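Local coordinates for protein hydrogenase maturation factor (PDB 3VTH) that probably transfers the carbamoyl group of carbamoyl phosphate to the C-terminal cysteine of HypE, an ATP-dependent step in [NiFe]-hydrogenase maturation, at residues 33-38 with 64-69; 103-108 with 147-152; 254-259 with 291-296; 486-491 with 523-528; 554-559 with 567-572. All blocks are in the same frame, centred on the assembly; numbering follows the deposited sequence.

Interaction 1 of 5, residues 33-38 with 64-69; sequences AQKYNL and IREIKE
E66 meets the Y36 ring at its rim, a good example of a carboxylate side chain that touches an aromatic by its methylene and not by its charge. From CB, which faces helix 25-35, the chain runs to CG, and this carbon makes the closest approach, 3.5 Å from Y36 OH and 4.0 Å from Y36 CE2, lying near the ring plane at the edge. There the chain bends (chi2 -84°), and CD comes to 4.4 Å from K35 NZ. At the tip, OE1 stays 4.5 Å from K35 NZ, beyond salt-bridge range, and makes a weak hydrogen bond with N70 ND2. Carboxylate and ring planes stand 55° apart. K35, almost fully extended, lays CD over one ring face, 3.9 Å above its plane and offset toward the rim, and NZ gives Y36 OH a weak hydrogen bond.

Y36 follows the end of helix 25-35, which a Schellman motif closes with N37 at positive phi. Helices 25-35 and 57-69 lie beside each other against the acylphosphatase-like sheet, and this contact joins their C-terminal ends. The chemistry is therefore that of a loose surface contact: aliphatic carbon against a phenol edge, with a lysine whose charge probably adds mild, long-range attraction.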
# COMPACT_ATOMS: atom_id res chain seq x y z
N ALA A 33 15.82 30.66 13.99
CA ALA A 33 15.83 32.11 13.73
C ALA A 33 16.34 32.88 14.96
O ALA A 33 17.13 33.82 14.83
CB ALA A 33 14.45 32.61 13.34
N GLN A 34 15.90 32.47 16.15
CA GLN A 34 16.39 33.09 17.40
C GLN A 34 17.88 32.81 17.60
O GLN A 34 18.64 33.69 18.01
CB GLN A 34 15.60 32.59 18.61
CG GLN A 34 14.10 32.77 18.50
CD GLN A 34 13.57 33.93 19.31
OE1 GLN A 34 13.65 33.93 20.55
NE2 GLN A 34 12.98 34.91 18.64
N LYS A 35 18.30 31.60 17.27
CA LYS A 35 19.68 31.16 17.42
C LYS A 35 20.62 32.04 16.60
O LYS A 35 21.71 32.39 17.05
CB LYS A 35 19.82 29.72 16.96
CG LYS A 35 21.13 29.04 17.31
CD LYS A 35 21.19 27.68 16.64
CE LYS A 35 22.59 27.07 16.74
NZ LYS A 35 22.64 25.83 15.90
N TYR A 36 20.19 32.38 15.39
CA TYR A 36 21.01 33.19 14.49
C TYR A 36 20.59 34.66 14.48
O TYR A 36 20.88 35.39 13.53
CB TYR A 36 21.00 32.57 13.08
CG TYR A 36 21.60 31.18 13.05
CD1 TYR A 36 22.95 30.98 13.36
CD2 TYR A 36 20.82 30.07 12.73
CE1 TYR A 36 23.51 29.70 13.35
CE2 TYR A 36 21.37 28.78 12.72
CZ TYR A 36 22.72 28.61 13.03
OH TYR A 36 23.27 27.36 13.02
N ASN A 37 19.91 35.09 15.53
CA ASN A 37 19.53 36.49 15.69
C ASN A 37 18.87 37.09 14.45
O ASN A 37 19.22 38.19 14.02
CB ASN A 37 20.74 37.33 16.12
CG ASN A 37 21.30 36.88 17.46
OD1 ASN A 37 20.58 36.86 18.46
ND2 ASN A 37 22.57 36.48 17.48
N LEU A 38 17.90 36.37 13.90
CA LEU A 38 17.12 36.86 12.78
C LEU A 38 15.76 37.34 13.25
O LEU A 38 15.20 36.82 14.21
CB LEU A 38 16.95 35.78 11.71
CG LEU A 38 18.26 35.18 11.18
CD1 LEU A 38 17.98 34.05 10.18
CD2 LEU A 38 19.18 36.25 10.56
N ILE A 64 19.66 29.01 6.73
CA ILE A 64 19.27 28.22 5.56
C ILE A 64 19.95 26.84 5.57
O ILE A 64 19.32 25.82 5.30
CB ILE A 64 19.56 28.97 4.23
CG1 ILE A 64 18.64 30.18 4.09
CG2 ILE A 64 19.43 28.04 3.03
CD1 ILE A 64 18.99 31.10 2.88
N ARG A 65 21.24 26.83 5.90
CA ARG A 65 22.03 25.61 6.01
C ARG A 65 21.45 24.65 7.06
O ARG A 65 21.40 23.44 6.84
CB ARG A 65 23.48 25.95 6.35
CG ARG A 65 24.50 24.88 6.05
CD ARG A 65 25.94 25.45 6.10
NE ARG A 65 26.27 25.97 7.43
CZ ARG A 65 26.62 27.24 7.70
NH1 ARG A 65 26.72 28.16 6.74
NH2 ARG A 65 26.89 27.58 8.96
N GLU A 66 21.01 25.19 8.20
CA GLU A 66 20.36 24.36 9.23
C GLU A 66 19.09 23.70 8.71
O GLU A 66 18.85 22.52 8.95
CB GLU A 66 20.06 25.14 10.51
CG GLU A 66 21.09 24.94 11.62
CD GLU A 66 20.82 23.70 12.45
OE1 GLU A 66 19.80 23.67 13.16
OE2 GLU A 66 21.64 22.75 12.39
N ILE A 67 18.28 24.47 7.98
CA ILE A 67 17.07 23.91 7.39
C ILE A 67 17.41 22.78 6.42
O ILE A 67 16.82 21.70 6.49
CB ILE A 67 16.22 24.97 6.67
CG1 ILE A 67 15.62 25.95 7.69
CG2 ILE A 67 15.09 24.29 5.89
CD1 ILE A 67 14.98 27.19 7.07
N LYS A 68 18.38 23.02 5.53
CA LYS A 68 18.79 22.03 4.54
C LYS A 68 19.43 20.80 5.19
O LYS A 68 19.21 19.68 4.74
CB LYS A 68 19.75 22.65 3.49
CG LYS A 68 19.12 23.80 2.67
CD LYS A 68 20.12 24.46 1.74
CE LYS A 68 19.43 25.25 0.63
NZ LYS A 68 20.41 26.00 -0.23
N GLU A 69 20.20 21.01 6.26
CA GLU A 69 20.99 19.94 6.89
C GLU A 69 20.22 19.08 7.89
O GLU A 69 20.41 17.86 7.93
CB GLU A 69 22.25 20.48 7.55
CG GLU A 69 23.43 20.58 6.60
CD GLU A 69 24.62 21.33 7.21
OE1 GLU A 69 24.68 21.48 8.45
OE2 GLU A 69 25.49 21.76 6.43

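Interaction 2 of 5, residues 103-108 with 147-152; sequences GFVPVS and EDIPYD
Two matching torsions bring V105 and I149 together: in both residues CG1 takes the crowded position between the backbone N and the carbonyl carbon (chi1 60° for V105, 58° for I149). Held this way, V105 CG1 packs along the body of the isoleucine, 3.9 Å from I149 CG1 and 4.0 Å from I149 CD1, with I149 CB and CG2 also close by. The two side chains lie alongside, running in opposite senses. The other branch, I149 CG2, turns beside its own backbone N and touches V107 CG2 at 3.9 Å, so a single isoleucine bridges two valines on one side of an extended segment. With an alanine here CG1, CG2 and CD1 are gone, and both valines would probably lose their apolar partner across the contact.

The segments are irregular, and I149 is followed by a cis peptide bond to P150. Residues 103-108 come just before the first group of zinc-binding cysteines, and 147-152 lies in sequence between the two groups. Next door, D152 forms a salt bridge with R26, a predicted active-site residue of the acylphosphatase domain, and Y151 N bonds to Q21 OE1. Between the segments themselves there is no hydrogen bond; buried aliphatic carbons, methyl and methylene, join them by van der Waals contact, a union that depends on shape more than on direction.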
# COMPACT_ATOMS: atom_id res chain seq x y z
N GLY A 103 -3.02 27.88 -3.02
CA GLY A 103 -2.23 26.81 -3.60
C GLY A 103 -2.66 25.42 -3.14
O GLY A 103 -3.79 25.19 -2.84
N PHE A 104 -1.72 24.51 -3.10
CA PHE A 104 -1.96 23.19 -2.55
C PHE A 104 -0.70 22.68 -1.92
O PHE A 104 0.36 23.09 -2.26
CB PHE A 104 -2.45 22.22 -3.61
CG PHE A 104 -1.41 21.83 -4.58
CD1 PHE A 104 -1.01 22.70 -5.55
CD2 PHE A 104 -0.79 20.63 -4.50
CE1 PHE A 104 -0.05 22.37 -6.41
CE2 PHE A 104 0.17 20.30 -5.37
CZ PHE A 104 0.55 21.17 -6.33
N VAL A 105 -0.85 21.78 -0.97
CA VAL A 105 0.29 21.27 -0.23
C VAL A 105 0.07 19.79 0.10
O VAL A 105 -1.05 19.38 0.42
CB VAL A 105 0.55 22.11 1.06
CG1 VAL A 105 -0.65 22.08 1.99
CG2 VAL A 105 1.82 21.62 1.80
N PRO A 106 1.14 18.98 -0.00
CA PRO A 106 1.03 17.60 0.46
C PRO A 106 0.65 17.51 1.95
O PRO A 106 0.86 18.48 2.70
CB PRO A 106 2.44 17.06 0.24
CG PRO A 106 2.96 17.86 -0.93
CD PRO A 106 2.41 19.24 -0.72
N VAL A 107 0.10 16.36 2.35
CA VAL A 107 -0.32 16.09 3.73
C VAL A 107 0.50 14.91 4.26
O VAL A 107 0.70 13.90 3.55
CB VAL A 107 -1.84 15.81 3.80
CG1 VAL A 107 -2.26 15.17 5.15
CG2 VAL A 107 -2.64 17.13 3.59
N SER A 108 0.99 15.04 5.49
CA SER A 108 1.77 13.99 6.13
C SER A 108 0.95 12.71 6.34
O SER A 108 -0.22 12.78 6.74
CB SER A 108 2.32 14.45 7.48
OG SER A 108 3.08 13.39 8.10
N GLU A 147 -8.86 17.77 8.26
CA GLU A 147 -10.04 18.09 7.47
C GLU A 147 -9.71 18.97 6.27
O GLU A 147 -10.44 18.97 5.28
CB GLU A 147 -11.07 18.83 8.32
CG GLU A 147 -11.49 18.11 9.59
CD GLU A 147 -12.44 18.93 10.43
OE1 GLU A 147 -12.58 20.15 10.18
OE2 GLU A 147 -13.07 18.37 11.34
N ASP A 148 -8.62 19.74 6.37
CA ASP A 148 -8.34 20.81 5.43
C ASP A 148 -6.95 21.33 5.76
O ASP A 148 -6.41 21.04 6.83
CB ASP A 148 -9.36 21.94 5.61
CG ASP A 148 -9.47 22.87 4.38
OD1 ASP A 148 -8.88 22.59 3.32
OD2 ASP A 148 -10.15 23.91 4.51
N ILE A 149 -6.38 22.10 4.83
CA ILE A 149 -5.08 22.75 5.02
C ILE A 149 -5.33 24.24 4.86
O ILE A 149 -6.41 24.61 4.40
CB ILE A 149 -4.02 22.22 4.01
CG1 ILE A 149 -4.45 22.43 2.54
CG2 ILE A 149 -3.74 20.77 4.28
CD1 ILE A 149 -4.21 23.85 2.00
N PRO A 150 -4.36 25.11 5.25
CA PRO A 150 -3.08 24.87 5.90
C PRO A 150 -3.27 24.16 7.23
O PRO A 150 -4.22 24.46 7.97
CB PRO A 150 -2.52 26.27 6.14
CG PRO A 150 -3.19 27.14 5.17
CD PRO A 150 -4.56 26.54 4.96
N TYR A 151 -2.37 23.22 7.52
CA TYR A 151 -2.45 22.43 8.76
C TYR A 151 -2.41 23.35 9.98
O TYR A 151 -1.53 24.21 10.10
CB TYR A 151 -1.31 21.41 8.80
CG TYR A 151 -1.18 20.64 10.10
CD1 TYR A 151 -0.27 21.04 11.08
CD2 TYR A 151 -1.96 19.51 10.35
CE1 TYR A 151 -0.14 20.33 12.28
CE2 TYR A 151 -1.84 18.78 11.54
CZ TYR A 151 -0.92 19.20 12.49
OH TYR A 151 -0.78 18.49 13.66
N ASP A 152 -3.40 23.19 10.85
CA ASP A 152 -3.48 23.86 12.14
C ASP A 152 -4.47 23.04 12.97
O ASP A 152 -5.30 22.35 12.41
CB ASP A 152 -4.04 25.28 11.99
CG ASP A 152 -2.97 26.31 11.73
OD1 ASP A 152 -1.92 26.30 12.41
OD2 ASP A 152 -3.17 27.14 10.82

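Interaction 3 of 5, residues 254-259 with 291-296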
# COMPACT_ATOMS: atom_id res chain seq x y z
N VAL A 254 -0.59 -10.06 12.46
CA VAL A 254 -0.47 -10.14 13.91
C VAL A 254 0.40 -8.98 14.41
O VAL A 254 1.36 -8.59 13.73
CB VAL A 254 0.11 -11.53 14.33
CG1 VAL A 254 0.47 -11.58 15.81
CG2 VAL A 254 -0.92 -12.64 14.05
N MET A 255 0.03 -8.40 15.54
CA MET A 255 0.85 -7.42 16.22
C MET A 255 1.68 -8.08 17.31
O MET A 255 1.14 -8.81 18.14
CB MET A 255 -0.00 -6.30 16.83
CG MET A 255 0.84 -5.22 17.50
SD MET A 255 -0.14 -3.85 18.15
CE MET A 255 -0.58 -2.99 16.65
N MET A 256 2.98 -7.82 17.31
CA MET A 256 3.87 -8.31 18.36
C MET A 256 4.50 -7.13 19.08
O MET A 256 4.51 -6.02 18.55
CB MET A 256 4.93 -9.22 17.77
CG MET A 256 4.31 -10.39 17.03
SD MET A 256 5.48 -11.72 16.75
CE MET A 256 4.48 -12.78 15.70
N ARG A 257 5.04 -7.36 20.27
CA ARG A 257 5.46 -6.26 21.14
C ARG A 257 6.74 -5.57 20.67
O ARG A 257 6.85 -4.35 20.80
CB ARG A 257 5.56 -6.73 22.60
CG ARG A 257 6.68 -7.71 22.88
CD ARG A 257 6.38 -8.61 24.08
NE ARG A 257 6.22 -7.86 25.33
CZ ARG A 257 5.06 -7.69 25.97
NH1 ARG A 257 3.93 -8.22 25.49
NH2 ARG A 257 5.03 -7.00 27.10
N ASP A 258 7.69 -6.33 20.12
CA ASP A 258 8.98 -5.78 19.70
C ASP A 258 9.71 -6.74 18.76
O ASP A 258 9.23 -7.87 18.53
CB ASP A 258 9.88 -5.44 20.91
CG ASP A 258 10.11 -6.62 21.84
OD1 ASP A 258 10.08 -7.79 21.39
OD2 ASP A 258 10.32 -6.38 23.04
N VAL A 259 10.86 -6.31 18.24
CA VAL A 259 11.60 -7.11 17.26
C VAL A 259 12.06 -8.44 17.86
O VAL A 259 12.05 -9.46 17.18
CB VAL A 259 12.80 -6.33 16.64
CG1 VAL A 259 13.58 -7.22 15.67
CG2 VAL A 259 12.29 -5.09 15.88
N GLU A 291 9.25 -20.78 16.51
CA GLU A 291 7.97 -20.95 17.20
C GLU A 291 6.77 -20.70 16.29
O GLU A 291 6.87 -19.97 15.28
CB GLU A 291 7.89 -20.01 18.40
CG GLU A 291 8.68 -20.45 19.62
CD GLU A 291 8.27 -19.67 20.86
OE1 GLU A 291 7.47 -20.22 21.65
OE2 GLU A 291 8.70 -18.50 21.02
N LYS A 292 5.64 -21.30 16.65
CA LYS A 292 4.43 -21.25 15.84
C LYS A 292 3.30 -20.50 16.54
O LYS A 292 3.11 -20.66 17.73
CB LYS A 292 3.96 -22.67 15.51
CG LYS A 292 4.76 -23.35 14.41
CD LYS A 292 4.10 -24.67 14.01
CE LYS A 292 4.96 -25.45 13.05
NZ LYS A 292 6.02 -26.20 13.78
N LEU A 293 2.57 -19.69 15.79
CA LEU A 293 1.32 -19.11 16.29
C LEU A 293 0.20 -20.16 16.17
O LEU A 293 0.45 -21.29 15.74
CB LEU A 293 0.99 -17.80 15.54
CG LEU A 293 2.01 -16.66 15.63
CD1 LEU A 293 1.65 -15.47 14.71
CD2 LEU A 293 2.21 -16.18 17.07
N ALA A 294 -1.02 -19.79 16.56
CA ALA A 294 -2.17 -20.71 16.54
C ALA A 294 -2.53 -21.13 15.12
O ALA A 294 -2.22 -20.42 14.17
CB ALA A 294 -3.37 -20.06 17.21
N LYS A 295 -3.20 -22.28 14.98
CA LYS A 295 -3.79 -22.68 13.70
C LYS A 295 -4.81 -21.64 13.24
O LYS A 295 -5.45 -20.99 14.06
CB LYS A 295 -4.46 -24.06 13.80
CG LYS A 295 -3.53 -25.17 14.27
CD LYS A 295 -3.98 -26.58 13.82
CE LYS A 295 -5.04 -27.18 14.74
NZ LYS A 295 -5.12 -28.68 14.69
N GLY A 296 -4.93 -21.45 11.93
CA GLY A 296 -5.86 -20.46 11.39
C GLY A 296 -5.32 -19.04 11.28
O GLY A 296 -6.07 -18.12 10.95
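Strand 254-255 and the irregular segment 291-296 do not pair: the nearest CA atoms, those of V254 and L293, are 9.5 Å apart, and side chains alone bridge the gap. L293 does most of the bridging. Its CG lies anti to the carbonyl carbon (chi1 -60°), and from there CD1 reaches two partners, V254 CG2 at 3.9 Å and M256 CE at 4.0 Å. Both meetings are tip to tip, and the two partners approach this one methyl from directions roughly at right angles. M256 gets there by length: its chain is extended beyond CG, with chi3 -173°, so that the terminal methyl leads. V254 needs no such reach, and offers the branch that lies beside its own backbone N.

M255, between these two, packs instead on H314 and M318 of helix 312-320. The cluster across the contact is closed by Y265, which touches both M256 and L293, and by L304 of strand 303-307. Just beyond the strand, D258 is the N-cap of helix 259-265, its OD1 taking the backbone N-H of E261. At the far end of the other segment, G296 adopts backbone angles that a side chain would make strained.

V254 belongs to an inner strand of the large mixed sheet, hydrogen-bonded through its backbone to strand 303-307, and its side chain is about 8 Å from the bound ATP analogue. A loop leucine packing on residues at the end of such a strand is apolar packing within the YrdC-like domain, close to the nucleotide but not part of its binding site.

Interaction 4 of 5, residues 486-491 with 523-528. With FE (Fe (III) ion), chain I.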
# COMPACT_ATOMS: atom_id res chain seq x y z
N ALA A 486 -0.54 -0.23 -18.18
CA ALA A 486 -0.59 0.54 -16.93
C ALA A 486 0.31 -0.04 -15.82
O ALA A 486 0.98 0.72 -15.12
CB ALA A 486 -2.02 0.67 -16.43
N HIS A 487 0.32 -1.37 -15.65
CA HIS A 487 1.25 -2.02 -14.69
C HIS A 487 2.69 -1.61 -15.00
O HIS A 487 3.45 -1.21 -14.10
CB HIS A 487 1.15 -3.56 -14.75
CG HIS A 487 0.08 -4.16 -13.87
ND1 HIS A 487 -0.03 -3.90 -12.52
CD2 HIS A 487 -0.89 -5.07 -14.16
CE1 HIS A 487 -1.02 -4.61 -12.02
NE2 HIS A 487 -1.56 -5.33 -12.99
N ILE A 488 3.10 -1.72 -16.27
CA ILE A 488 4.48 -1.39 -16.64
C ILE A 488 4.77 0.10 -16.37
O ILE A 488 5.84 0.45 -15.84
CB ILE A 488 4.80 -1.76 -18.13
CG1 ILE A 488 4.58 -3.25 -18.40
CG2 ILE A 488 6.25 -1.35 -18.54
CD1 ILE A 488 5.28 -4.21 -17.40
N ALA A 489 3.81 0.97 -16.71
CA ALA A 489 3.98 2.41 -16.53
C ALA A 489 4.05 2.81 -15.05
O ALA A 489 4.75 3.78 -14.71
CB ALA A 489 2.86 3.18 -17.21
N SER A 490 3.34 2.09 -14.19
CA SER A 490 3.38 2.36 -12.74
C SER A 490 4.80 2.23 -12.21
O SER A 490 5.25 3.06 -11.42
CB SER A 490 2.38 1.50 -11.94
OG SER A 490 2.80 0.14 -11.78
N CYS A 491 5.50 1.20 -12.66
CA CYS A 491 6.91 1.02 -12.31
C CYS A 491 7.80 2.08 -12.97
O CYS A 491 8.65 2.67 -12.31
CB CYS A 491 7.37 -0.40 -12.66
SG CYS A 491 9.10 -0.69 -12.31
N LEU A 523 5.65 -6.86 -23.43
CA LEU A 523 5.40 -5.70 -24.26
C LEU A 523 6.71 -5.00 -24.52
O LEU A 523 7.68 -5.15 -23.76
CB LEU A 523 4.48 -4.74 -23.52
CG LEU A 523 3.24 -5.33 -22.85
CD1 LEU A 523 2.45 -4.21 -22.14
CD2 LEU A 523 2.35 -6.06 -23.90
N VAL A 524 6.75 -4.24 -25.60
CA VAL A 524 7.70 -3.15 -25.69
C VAL A 524 6.85 -1.89 -25.58
O VAL A 524 5.95 -1.66 -26.39
CB VAL A 524 8.49 -3.17 -26.99
CG1 VAL A 524 9.29 -1.88 -27.15
CG2 VAL A 524 9.42 -4.40 -27.02
N CYS A 525 7.09 -1.09 -24.54
CA CYS A 525 6.29 0.11 -24.35
C CYS A 525 7.04 1.31 -23.81
O CYS A 525 8.10 1.19 -23.18
CB CYS A 525 5.08 -0.17 -23.47
SG CYS A 525 5.44 -0.92 -21.90
N ASP A 526 6.48 2.48 -24.08
CA ASP A 526 6.91 3.69 -23.41
C ASP A 526 5.70 4.21 -22.66
O ASP A 526 4.78 3.45 -22.41
CB ASP A 526 7.49 4.72 -24.41
CG ASP A 526 6.54 5.04 -25.57
OD1 ASP A 526 5.31 4.83 -25.46
OD2 ASP A 526 7.04 5.51 -26.62
N LEU A 527 5.67 5.49 -22.33
CA LEU A 527 4.53 6.03 -21.59
C LEU A 527 3.36 6.40 -22.51
O LEU A 527 2.31 6.83 -22.04
CB LEU A 527 4.95 7.24 -20.74
CG LEU A 527 5.93 7.04 -19.57
CD1 LEU A 527 6.26 8.37 -18.90
CD2 LEU A 527 5.38 6.06 -18.54
N LYS A 528 3.53 6.26 -23.81
CA LYS A 528 2.46 6.67 -24.71
C LYS A 528 1.91 5.59 -25.64
O LYS A 528 0.97 5.86 -26.40
CB LYS A 528 2.88 7.90 -25.52
CG LYS A 528 4.18 7.75 -26.31
CD LYS A 528 4.59 9.11 -26.92
CE LYS A 528 5.94 9.03 -27.63
NZ LYS A 528 6.32 10.33 -28.24
FE FE I . -3.29 -6.66 -12.92
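In the turn that brings C525 and L527 against I488 and A489, D526 OD1 is held by two partners: the backbone N of K528, at 2.8 Å with an N-H...O angle of 151°, and S529 OG. The amide approaches from above the carboxylate plane, 49° out of it, and closes an Asx turn where strand 517-525 ends. The carbonyl oxygen of D526 is also tied to helix 483-494, through H485 NE2.

The packing itself is apolar. I488 CG2, set anti to the backbone N by a chi1 of -58°, presses on C525 SG at 3.5 Å, while its other branch extends CG1 to 4.4 Å from L523 CD1. One residue on, A489 CB receives L527 CD2 at 4.1 Å; the small alanine lets the backbones come near, with their CA atoms 6.2 Å apart.

The same helical turn holds H487, whose NE2 binds the iron at 2.2 Å. H483, D507 and D734 are the other protein ligands, and the ring also touches the bound ADP analogue. The contact thus lies between an iron-binding helix and the end of an inner strand, with the I488 side chain about 9 Å from that of D507. Its chemistry is divided: directed polar bonds shape the turn, whereas undirected sulfur and methyl packing seats a different flank of the helix from the one that presents H487 to the metal.

Interaction 5 of 5, residues 554-559 with 567-572; sequences TALGFI and KNFVEQ
F569 turns its ring onto three residues of the preceding helix at once. Its CZ lies 3.6 Å from A555 CB, its CE2 3.8 Å from L556 CD2, and its CD2 4.0 Å from I559 CD1, so that one flank of the ring, from CD2 to CZ, is followed along a full helical turn. All three groups come to the ring obliquely. The aromatic gets there because CG stands anti to the backbone N (chi1 172°), which swings the ring out from helix 567-572 and across to its neighbour. Beside it, V570 CG1 reaches I559 CD1 at 3.9 Å and L556 CD2 at 4.1 Å, giving both aliphatic chains a second partner.

These are two consecutive helices, 551-559 and 567-572, joined by a short loop, and the axes of the two segments approach to 11.5 Å with 135° between their directions, far from strictly antiparallel. I563 of the loop touches both L556 and V570 and so continues the apolar patch. A serine in place of F569 would probably leave A555 and the methyl ends of L556 and I559 without the surface they rest on, and open a gap between the helices.

F569 also touches L607 of helix 597-607. On the first helix F558 packs on A603 of helix 597-607 and L653 of helix 649-662, which joins helix 551-559 to two further helices of the same Kae1-like subdomain. N568, next to F569, gives its backbone N-H to Y657 OH of helix 649-662.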
# COMPACT_ATOMS: atom_id res chain seq x y z
N THR A 554 -10.18 -24.37 -14.17
CA THR A 554 -9.10 -23.69 -14.85
C THR A 554 -8.14 -24.72 -15.41
O THR A 554 -7.73 -24.62 -16.57
CB THR A 554 -8.34 -22.71 -13.91
OG1 THR A 554 -9.20 -21.61 -13.61
CG2 THR A 554 -7.08 -22.18 -14.59
N ALA A 555 -7.80 -25.72 -14.60
CA ALA A 555 -6.92 -26.79 -15.08
C ALA A 555 -7.51 -27.52 -16.29
O ALA A 555 -6.80 -27.82 -17.24
CB ALA A 555 -6.60 -27.78 -13.95
N LEU A 556 -8.80 -27.83 -16.24
CA LEU A 556 -9.47 -28.50 -17.37
C LEU A 556 -9.39 -27.66 -18.66
O LEU A 556 -9.16 -28.18 -19.76
CB LEU A 556 -10.92 -28.82 -17.03
CG LEU A 556 -11.11 -29.94 -16.01
CD1 LEU A 556 -12.55 -30.02 -15.58
CD2 LEU A 556 -10.63 -31.29 -16.60
N GLY A 557 -9.62 -26.36 -18.52
CA GLY A 557 -9.41 -25.43 -19.62
C GLY A 557 -8.00 -25.53 -20.20
O GLY A 557 -7.84 -25.61 -21.42
N PHE A 558 -6.99 -25.56 -19.34
CA PHE A 558 -5.59 -25.61 -19.82
C PHE A 558 -5.26 -26.92 -20.54
O PHE A 558 -4.38 -26.94 -21.42
CB PHE A 558 -4.60 -25.36 -18.66
CG PHE A 558 -4.28 -23.90 -18.43
CD1 PHE A 558 -2.98 -23.42 -18.57
CD2 PHE A 558 -5.30 -22.99 -18.12
CE1 PHE A 558 -2.68 -22.05 -18.36
CE2 PHE A 558 -5.01 -21.64 -17.91
CZ PHE A 558 -3.69 -21.17 -18.05
N ILE A 559 -5.97 -27.99 -20.18
CA ILE A 559 -5.71 -29.32 -20.76
C ILE A 559 -6.79 -29.81 -21.72
O ILE A 559 -6.76 -30.98 -22.12
CB ILE A 559 -5.47 -30.39 -19.65
CG1 ILE A 559 -6.75 -30.66 -18.83
CG2 ILE A 559 -4.28 -29.99 -18.79
CD1 ILE A 559 -6.70 -31.91 -17.92
N LYS A 567 -5.28 -38.58 -16.98
CA LYS A 567 -6.29 -39.51 -16.47
C LYS A 567 -6.62 -39.38 -14.98
O LYS A 567 -7.78 -39.22 -14.62
CB LYS A 567 -5.90 -40.96 -16.81
CG LYS A 567 -6.79 -42.05 -16.20
CD LYS A 567 -6.28 -43.45 -16.61
CE LYS A 567 -7.13 -44.59 -16.03
NZ LYS A 567 -6.84 -44.85 -14.59
N ASN A 568 -5.59 -39.47 -14.13
CA ASN A 568 -5.76 -39.47 -12.67
C ASN A 568 -6.44 -38.18 -12.17
O ASN A 568 -7.32 -38.24 -11.31
CB ASN A 568 -4.41 -39.63 -11.97
CG ASN A 568 -4.55 -40.02 -10.50
OD1 ASN A 568 -4.96 -41.13 -10.17
ND2 ASN A 568 -4.18 -39.11 -9.61
N PHE A 569 -6.00 -37.04 -12.71
CA PHE A 569 -6.65 -35.77 -12.42
C PHE A 569 -8.11 -35.72 -12.90
O PHE A 569 -9.00 -35.38 -12.12
CB PHE A 569 -5.86 -34.58 -13.01
CG PHE A 569 -6.58 -33.28 -12.90
CD1 PHE A 569 -6.62 -32.59 -11.68
CD2 PHE A 569 -7.25 -32.74 -14.00
CE1 PHE A 569 -7.30 -31.39 -11.55
CE2 PHE A 569 -7.93 -31.52 -13.89
CZ PHE A 569 -7.96 -30.85 -12.66
N VAL A 570 -8.35 -36.04 -14.17
CA VAL A 570 -9.71 -35.91 -14.71
C VAL A 570 -10.71 -36.88 -14.05
O VAL A 570 -11.87 -36.53 -13.83
CB VAL A 570 -9.78 -36.00 -16.28
CG1 VAL A 570 -8.85 -34.98 -16.94
CG2 VAL A 570 -9.43 -37.38 -16.76
N GLU A 571 -10.25 -38.07 -13.70
CA GLU A 571 -11.09 -39.06 -13.01
C GLU A 571 -11.62 -38.62 -11.65
O GLU A 571 -12.65 -39.13 -11.21
CB GLU A 571 -10.37 -40.39 -12.89
CG GLU A 571 -10.47 -41.22 -14.14
CD GLU A 571 -9.82 -42.58 -14.01
OE1 GLU A 571 -8.95 -42.76 -13.12
OE2 GLU A 571 -10.18 -43.47 -14.80
N GLN A 572 -10.92 -37.68 -11.01
CA GLN A 572 -11.32 -37.12 -9.72
C GLN A 572 -12.46 -36.13 -9.88
O GLN A 572 -13.18 -35.85 -8.91
CB GLN A 572 -10.15 -36.38 -9.05
CG GLN A 572 -9.03 -37.26 -8.50
CD GLN A 572 -7.90 -36.42 -7.91
OE1 GLN A 572 -7.93 -36.05 -6.73
NE2 GLN A 572 -6.90 -36.12 -8.73

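The five contacts follow one another along the chain without touching. Interaction 1 is the surface case, its polar groups only weakly engaged; the other four are buried and rely on apolar packing. Interactions 1 and 5 both join two helices, one pair through a few side-chain atoms at its ends, the other through one phenylalanine ring and a valine, and their centres lie about 72 Å apart. Interactions 3 and 4 set a loop or a helix against the end of a strand and the residues just after it, each near a nucleotide analogue, but only interaction 4 includes a metal ligand. Interaction 2 has no regular secondary structure on either side, and aliphatic branches alone join its extended segments.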